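Local atomic coordinates of outer membrane protein OMP121 (Bacteroides thetaiotaomicron, PDB entry 5FQ8), a protein that probably imports nutrients across the bacterial outer membrane as a TonB-dependent receptor, working in complex with surface lipoproteins. Residues M222-N227 with Q233-Y238; G708-I711 with S717-L720; V768-R771 with I777-N780. All blocks are in the same frame, centred on the assembly; numbering follows the deposited sequence.

Interaction 1 (M222-N227 with Q233-Y238); sequences MQLWGN and QKLKPY
Met222 and Leu224 meet Pro237 and Leu235 on one face of a small antiparallel sheet, formed where strand 222-225 runs beside strand 232-237, and the pairing is a worked example of how bumps on one strand fill hollows on the next. The methyl CE of Met222 rests on the proline ring, 3.5 Å from Pro237 CG. Leu224 CD2 lies 3.6 Å from Leu235 CD1; with its CG swung opposite the backbone N (chi1 177°), Leu235 lays that methyl over the Gln223 carbonyl. On the opposite side of the sheet, which carries Trp225, Lys234 and Lys236, the indole packs against two lysine chains: Lys234 runs alongside, its CD 3.5 Å from Trp225 CZ2, while Lys236 crosses at about a right angle, its CD over the five-membered ring. Their ammonium groups go on to Asp351 and Asp340, and Trp225 NE1 bonds Ser9 OG of the neighbouring BT_2262 lipoprotein chain, whose strand extends the sheet beyond Gln233, Lys234 and Leu235. The extended Gln233 side chain fills the hollow beside Leu224, its OE1 3.3 Å from Leu224 CD1, and its NE2 is shared between Gly226 O and Glu208 OE1. Placing an alanine here would probably leave both acceptors without this donor and open a gap against Leu224. Gln233 NE2 sits 3.1 Å from Gly226 O, tilted 32° from the carbonyl plane.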
loop_
_atom_site.group_PDB
_atom_site.type_symbol
_atom_site.label_atom_id
_atom_site.label_comp_id
_atom_site.label_asym_id
_atom_site.label_seq_id
_atom_site.Cartn_x
_atom_site.Cartn_y
_atom_site.Cartn_z
ATOM N N MET B 222 12.928 -44.977 24.915
ATOM C CA MET B 222 13.569 -43.815 24.325
ATOM C C MET B 222 13.414 -43.883 22.812
ATOM O O MET B 222 13.858 -44.840 22.170
ATOM C CB MET B 222 15.034 -43.741 24.748
ATOM C CG MET B 222 15.207 -43.435 26.221
ATOM S SD MET B 222 16.317 -42.076 26.536
ATOM C CE MET B 222 15.912 -41.655 28.200
ATOM N N GLN B 223 12.753 -42.885 22.253
ATOM C CA GLN B 223 12.588 -42.754 20.818
ATOM C C GLN B 223 13.129 -41.406 20.362
ATOM O O GLN B 223 13.473 -40.536 21.162
ATOM C CB GLN B 223 11.118 -42.908 20.430
ATOM C CG GLN B 223 10.474 -44.161 20.968
ATOM C CD GLN B 223 10.829 -45.400 20.176
ATOM O OE1 GLN B 223 11.117 -45.328 18.994
ATOM N NE2 GLN B 223 10.822 -46.542 20.833
ATOM N N LEU B 224 13.231 -41.249 19.057
ATOM C CA LEU B 224 13.676 -39.988 18.511
ATOM C C LEU B 224 12.490 -39.051 18.351
ATOM O O LEU B 224 11.333 -39.438 18.515
ATOM C CB LEU B 224 14.375 -40.221 17.183
ATOM C CG LEU B 224 15.606 -41.102 17.281
ATOM C CD1 LEU B 224 16.096 -41.506 15.912
ATOM C CD2 LEU B 224 16.657 -40.323 17.999
ATOM N N TRP B 225 12.793 -37.798 18.055
ATOM C CA TRP B 225 11.753 -36.867 17.662
ATOM C C TRP B 225 12.407 -35.653 17.017
ATOM O O TRP B 225 13.606 -35.415 17.169
ATOM C CB TRP B 225 10.876 -36.464 18.854
ATOM C CG TRP B 225 11.550 -35.613 19.852
ATOM C CD1 TRP B 225 12.444 -35.998 20.792
ATOM C CD2 TRP B 225 11.369 -34.221 20.017
ATOM N NE1 TRP B 225 12.844 -34.927 21.530
ATOM C CE2 TRP B 225 12.191 -33.817 21.072
ATOM C CE3 TRP B 225 10.594 -33.266 19.364
ATOM C CZ2 TRP B 225 12.261 -32.502 21.486
ATOM C CZ3 TRP B 225 10.663 -31.965 19.781
ATOM C CH2 TRP B 225 11.487 -31.593 20.827
ATOM N N GLY B 226 11.605 -34.907 16.278
ATOM C CA GLY B 226 12.051 -33.649 15.733
ATOM C C GLY B 226 12.957 -33.824 14.535
ATOM O O GLY B 226 13.258 -34.926 14.084
ATOM N N ASN B 227 13.397 -32.694 14.008
ATOM C CA ASN B 227 14.254 -32.706 12.839
ATOM C C ASN B 227 15.672 -33.088 13.220
ATOM O O ASN B 227 15.981 -33.391 14.375
ATOM C CB ASN B 227 14.228 -31.353 12.153
ATOM C CG ASN B 227 13.162 -31.268 11.109
ATOM O OD1 ASN B 227 13.048 -32.138 10.256
ATOM N ND2 ASN B 227 12.360 -30.226 11.172
ATOM N N GLN B 233 20.174 -35.358 16.555
ATOM C CA GLN B 233 18.734 -35.344 16.738
ATOM C C GLN B 233 18.435 -35.489 18.222
ATOM O O GLN B 233 19.251 -36.006 18.987
ATOM C CB GLN B 233 18.091 -36.458 15.924
ATOM C CG GLN B 233 16.608 -36.382 15.763
ATOM C CD GLN B 233 16.098 -37.560 14.992
ATOM O OE1 GLN B 233 16.851 -38.481 14.705
ATOM N NE2 GLN B 233 14.826 -37.539 14.632
ATOM N N LYS B 234 17.265 -35.018 18.636
ATOM C CA LYS B 234 16.886 -35.136 20.037
ATOM C C LYS B 234 16.252 -36.492 20.316
ATOM O O LYS B 234 15.576 -37.076 19.468
ATOM C CB LYS B 234 15.933 -34.018 20.455
ATOM C CG LYS B 234 16.637 -32.745 20.869
ATOM C CD LYS B 234 15.659 -31.659 21.248
ATOM C CE LYS B 234 16.368 -30.399 21.690
ATOM N NZ LYS B 234 15.414 -29.389 22.211
ATOM N N LEU B 235 16.471 -36.974 21.535
ATOM C CA LEU B 235 16.095 -38.308 21.976
ATOM C C LEU B 235 15.547 -38.199 23.387
ATOM O O LEU B 235 16.211 -37.641 24.260
ATOM C CB LEU B 235 17.306 -39.235 21.943
ATOM C CG LEU B 235 17.153 -40.660 22.423
ATOM C CD1 LEU B 235 16.412 -41.434 21.389
ATOM C CD2 LEU B 235 18.520 -41.232 22.618
ATOM N N LYS B 236 14.349 -38.728 23.607
ATOM C CA LYS B 236 13.615 -38.500 24.839
ATOM C C LYS B 236 12.784 -39.732 25.154
ATOM O O LYS B 236 12.441 -40.502 24.252
ATOM C CB LYS B 236 12.710 -37.269 24.721
ATOM C CG LYS B 236 11.309 -37.558 24.289
ATOM C CD LYS B 236 10.540 -36.270 24.171
ATOM C CE LYS B 236 9.074 -36.530 23.920
ATOM N NZ LYS B 236 8.786 -37.952 23.533
ATOM N N PRO B 237 12.431 -39.940 26.416
ATOM C CA PRO B 237 11.554 -41.059 26.749
ATOM C C PRO B 237 10.148 -40.811 26.237
ATOM O O PRO B 237 9.605 -39.711 26.352
ATOM C CB PRO B 237 11.594 -41.096 28.280
ATOM C CG PRO B 237 12.742 -40.250 28.672
ATOM C CD PRO B 237 12.866 -39.221 27.622
ATOM N N TYR B 238 9.556 -41.857 25.671
ATOM C CA TYR B 238 8.241 -41.760 25.046
ATOM C C TYR B 238 7.178 -41.805 26.141
ATOM O O TYR B 238 6.601 -42.844 26.459
ATOM C CB TYR B 238 8.077 -42.872 24.020
ATOM C CG TYR B 238 6.928 -42.678 23.071
ATOM C CD1 TYR B 238 6.706 -41.452 22.469
ATOM C CD2 TYR B 238 6.078 -43.723 22.764
ATOM C CE1 TYR B 238 5.666 -41.266 21.605
ATOM C CE2 TYR B 238 5.032 -43.545 21.894
ATOM C CZ TYR B 238 4.835 -42.308 21.320
ATOM O OH TYR B 238 3.807 -42.089 20.451
#

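Interaction 2 (G708-I711 with S717-L720); sequences GTPI and SWEL
Pro710 leans its ring over Trp718 where strands 697-712 and 716-731, a beta hairpin of the transmembrane barrel, come together at a beta bulge. The contact illustrates how an antiparallel pair takes in an extra residue without parting.

The backbone bonds come first. Gly708 and Leu720 form a hydrogen-bonded pair, with Gly708 N 3.1 Å from Leu720 O and the return bond from Leu720 N to Gly708 O. The next bond joins Trp718 N to Ile711 O at 3.1 Å, so the register has slipped by one: Thr709 and Pro710 together face Glu719. Proline has no hydrogen on its nitrogen to give to Trp718 O. Softer CA-H...O contacts fill in, among them Thr709 CA to Trp718 O at 3.3 Å.

Apolar packing makes up the second kind. Pro710 crosses the indole at about a right angle and sets CG over the face of the six-membered ring, 3.5 Å from Trp718 CE3 and offset toward the rim: a CH-pi contact. Ile711 instead comes to the edge of that ring, near its plane. These side chains and Leu720 lie largely on the surface, consistent with a lipid-facing part of the barrel wall. Strand 802-812 adjoins the hairpin, and its Thr808 OG1 holds Trp718 NE1.

Mixed contacts form the third kind. Thr709 and Glu719 run side by side, pointing the same way. The threonine puts CG2 opposite its own nitrogen and OG1 beside it (chi1 -46°), which turns OG1 along the glutamate chain, 3.7 Å from Glu719 CG.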
loop_
_atom_site.group_PDB
_atom_site.type_symbol
_atom_site.label_atom_id
_atom_site.label_comp_id
_atom_site.label_asym_id
_atom_site.label_seq_id
_atom_site.Cartn_x
_atom_site.Cartn_y
_atom_site.Cartn_z
ATOM N N GLY B 708 -35.263 -10.423 47.071
ATOM C CA GLY B 708 -35.746 -10.250 48.428
ATOM C C GLY B 708 -34.581 -10.219 49.386
ATOM O O GLY B 708 -33.438 -10.499 49.019
ATOM N N THR B 709 -34.885 -9.866 50.628
ATOM C CA THR B 709 -33.882 -9.763 51.683
ATOM C C THR B 709 -34.342 -10.629 52.841
ATOM O O THR B 709 -34.938 -10.131 53.799
ATOM C CB THR B 709 -33.671 -8.311 52.109
ATOM O OG1 THR B 709 -33.556 -7.485 50.947
ATOM C CG2 THR B 709 -32.402 -8.194 52.890
ATOM N N PRO B 710 -34.081 -11.934 52.784
ATOM C CA PRO B 710 -34.609 -12.836 53.814
ATOM C C PRO B 710 -34.129 -12.543 55.225
ATOM O O PRO B 710 -34.819 -12.899 56.187
ATOM C CB PRO B 710 -34.126 -14.210 53.336
ATOM C CG PRO B 710 -32.987 -13.930 52.441
ATOM C CD PRO B 710 -33.385 -12.682 51.732
ATOM N N ILE B 711 -32.972 -11.921 55.400
ATOM C CA ILE B 711 -32.478 -11.584 56.725
ATOM C C ILE B 711 -32.005 -10.147 56.705
ATOM O O ILE B 711 -31.349 -9.716 55.756
ATOM C CB ILE B 711 -31.349 -12.526 57.181
ATOM C CG1 ILE B 711 -31.825 -13.969 57.216
ATOM C CG2 ILE B 711 -30.891 -12.157 58.557
ATOM C CD1 ILE B 711 -30.808 -14.882 57.809
ATOM N N SER B 717 -27.148 -8.245 56.602
ATOM C CA SER B 717 -28.215 -8.418 55.636
ATOM C C SER B 717 -27.807 -9.480 54.624
ATOM O O SER B 717 -26.626 -9.672 54.334
ATOM C CB SER B 717 -28.584 -7.091 54.949
ATOM O OG SER B 717 -27.507 -6.528 54.222
ATOM N N TRP B 718 -28.803 -10.199 54.128
ATOM C CA TRP B 718 -28.624 -11.236 53.126
ATOM C C TRP B 718 -29.675 -11.021 52.063
ATOM O O TRP B 718 -30.866 -11.020 52.367
ATOM C CB TRP B 718 -28.765 -12.630 53.722
ATOM C CG TRP B 718 -28.782 -13.724 52.691
ATOM C CD1 TRP B 718 -28.189 -13.711 51.468
ATOM C CD2 TRP B 718 -29.441 -14.995 52.796
ATOM N NE1 TRP B 718 -28.423 -14.887 50.811
ATOM C CE2 TRP B 718 -29.192 -15.692 51.605
ATOM C CE3 TRP B 718 -30.208 -15.608 53.784
ATOM C CZ2 TRP B 718 -29.682 -16.965 51.372
ATOM C CZ3 TRP B 718 -30.691 -16.869 53.551
ATOM C CH2 TRP B 718 -30.428 -17.534 52.353
ATOM N N GLU B 719 -29.240 -10.819 50.830
ATOM C CA GLU B 719 -30.159 -10.645 49.723
ATOM C C GLU B 719 -29.981 -11.781 48.731
ATOM O O GLU B 719 -28.901 -12.363 48.603
ATOM C CB GLU B 719 -29.954 -9.298 49.037
ATOM C CG GLU B 719 -30.042 -8.104 49.966
ATOM C CD GLU B 719 -30.240 -6.789 49.237
ATOM O OE1 GLU B 719 -30.310 -6.797 47.985
ATOM O OE2 GLU B 719 -30.330 -5.747 49.925
ATOM N N LEU B 720 -31.064 -12.109 48.053
ATOM C CA LEU B 720 -31.047 -13.072 46.970
ATOM C C LEU B 720 -31.702 -12.441 45.759
ATOM O O LEU B 720 -32.699 -11.725 45.874
ATOM C CB LEU B 720 -31.775 -14.343 47.345
ATOM C CG LEU B 720 -31.051 -15.245 48.324
ATOM C CD1 LEU B 720 -32.045 -16.179 48.931
ATOM C CD2 LEU B 720 -29.992 -16.012 47.592
#

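Interaction 3 (V768-R771 with I777-N780); sequences VAER and IVVN
Val778 N donates to Glu770 O at 2.8 Å, an almost straight bond with 176° at the hydrogen, although the donor stands 34° away from the carbonyl plane. It is the one hydrogen bond between the two segments, and the side chains arrange themselves around it. Val778 points toward segment 768-771 and brings CG2 over the same carbonyl group, while the fully extended Glu770 side chain crosses it obliquely: Glu770 CG lies 3.7 Å from Val778 CG2, and the carboxylate atom OE1 approaches CG1. The other carboxylate oxygen, OE2, makes a salt bridge to Lys862.

This is an example of an isolated beta bridge, in which two stretches of backbone pair at a single point, here Arg771 with Ile777, without going on to form a regular two-stranded sheet. Segment 768-771 belongs to the loop after strand 763-766, whereas strand 777-778 lies parallel to strand 859-865, the strand that carries Lys862. The bridge therefore fastens a loop to the edge of that small mixed sheet.

Ile777 supplies the apolar side of the contact. Its CD1 touches Ala769 CB at 3.3 Å and also lies over one face of the Arg771 guanidinium, 3.9 Å from Arg771 CZ. Although Arg771 starts out away from the other segment, its chain bends at chi2 (-93°), bringing the planar head back across the isoleucine. There Arg771 NH1 makes a weak hydrogen bond to Gly775 O, in the short connection between the two segments.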
loop_
_atom_site.group_PDB
_atom_site.type_symbol
_atom_site.label_atom_id
_atom_site.label_comp_id
_atom_site.label_asym_id
_atom_site.label_seq_id
_atom_site.Cartn_x
_atom_site.Cartn_y
_atom_site.Cartn_z
ATOM N N VAL B 768 -24.021 -34.708 7.934
ATOM C CA VAL B 768 -24.320 -35.865 8.754
ATOM C C VAL B 768 -24.136 -37.096 7.887
ATOM O O VAL B 768 -24.072 -37.007 6.664
ATOM C CB VAL B 768 -25.746 -35.798 9.332
ATOM C CG1 VAL B 768 -26.748 -35.959 8.229
ATOM C CG2 VAL B 768 -25.957 -36.834 10.447
ATOM N N ALA B 769 -24.030 -38.253 8.529
ATOM C CA ALA B 769 -23.847 -39.465 7.756
ATOM C C ALA B 769 -25.179 -40.022 7.285
ATOM O O ALA B 769 -26.240 -39.710 7.823
ATOM C CB ALA B 769 -23.099 -40.517 8.553
ATOM N N GLU B 770 -25.109 -40.834 6.237
ATOM C CA GLU B 770 -26.297 -41.457 5.677
ATOM C C GLU B 770 -26.802 -42.569 6.593
ATOM O O GLU B 770 -26.026 -43.259 7.259
ATOM C CB GLU B 770 -25.983 -42.008 4.287
ATOM C CG GLU B 770 -27.178 -42.580 3.548
ATOM C CD GLU B 770 -26.830 -43.228 2.230
ATOM O OE1 GLU B 770 -25.649 -43.524 1.987
ATOM O OE2 GLU B 770 -27.753 -43.441 1.430
ATOM N N ARG B 771 -28.119 -42.726 6.632
ATOM C CA ARG B 771 -28.758 -43.768 7.423
ATOM C C ARG B 771 -29.704 -44.567 6.541
ATOM O O ARG B 771 -30.260 -44.046 5.573
ATOM C CB ARG B 771 -29.543 -43.197 8.611
ATOM C CG ARG B 771 -28.771 -42.259 9.518
ATOM C CD ARG B 771 -28.145 -42.983 10.687
ATOM N NE ARG B 771 -27.313 -42.085 11.480
ATOM C CZ ARG B 771 -26.852 -42.354 12.695
ATOM N NH1 ARG B 771 -27.135 -43.499 13.291
ATOM N NH2 ARG B 771 -26.111 -41.464 13.318
ATOM N N ILE B 777 -26.374 -46.701 10.455
ATOM C CA ILE B 777 -25.418 -45.794 9.835
ATOM C C ILE B 777 -24.806 -46.472 8.622
ATOM O O ILE B 777 -24.333 -47.609 8.703
ATOM C CB ILE B 777 -24.339 -45.383 10.848
ATOM C CG1 ILE B 777 -23.368 -44.403 10.231
ATOM C CG2 ILE B 777 -23.572 -46.551 11.328
ATOM C CD1 ILE B 777 -23.673 -43.035 10.625
ATOM N N VAL B 778 -24.825 -45.789 7.490
ATOM C CA VAL B 778 -24.227 -46.355 6.295
ATOM C C VAL B 778 -22.738 -46.087 6.331
ATOM O O VAL B 778 -22.306 -44.969 6.602
ATOM C CB VAL B 778 -24.859 -45.769 5.027
ATOM C CG1 VAL B 778 -24.300 -46.461 3.826
ATOM C CG2 VAL B 778 -26.354 -45.900 5.073
ATOM N N VAL B 779 -21.948 -47.106 6.051
ATOM C CA VAL B 779 -20.513 -46.945 5.948
ATOM C C VAL B 779 -20.030 -47.563 4.645
ATOM O O VAL B 779 -20.755 -48.277 3.960
ATOM C CB VAL B 779 -19.777 -47.564 7.140
ATOM C CG1 VAL B 779 -20.105 -46.806 8.395
ATOM C CG2 VAL B 779 -20.187 -48.981 7.266
ATOM N N ASN B 780 -18.781 -47.268 4.321
ATOM C CA ASN B 780 -18.180 -47.638 3.052
ATOM C C ASN B 780 -17.702 -49.071 3.130
ATOM O O ASN B 780 -17.027 -49.452 4.086
ATOM C CB ASN B 780 -17.023 -46.689 2.743
ATOM C CG ASN B 780 -16.208 -47.111 1.541
ATOM O OD1 ASN B 780 -15.382 -48.013 1.626
ATOM N ND2 ASN B 780 -16.403 -46.423 0.427
#

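How the interactions relate
Along the chain the three contacts follow in series, each closing before the next opens, and none touches another. Interactions 1 and 2 are farthest apart, about 62 Å between centres; interactions 2 and 3 are about 56 Å apart, and interactions 1 and 3 about 40 Å. They share no sheet. Interaction 2 belongs to the barrel wall, in one of its hairpins, while, beyond the barrel, interaction 1 lies in a small sheet of its own, and interaction 3 sets a loop against the edge strand of another. Of these, interaction 1 borders the BT_2262 lipoprotein chain. Together they show one receptor using local backbone pairing, from a full hairpin to a single bridge.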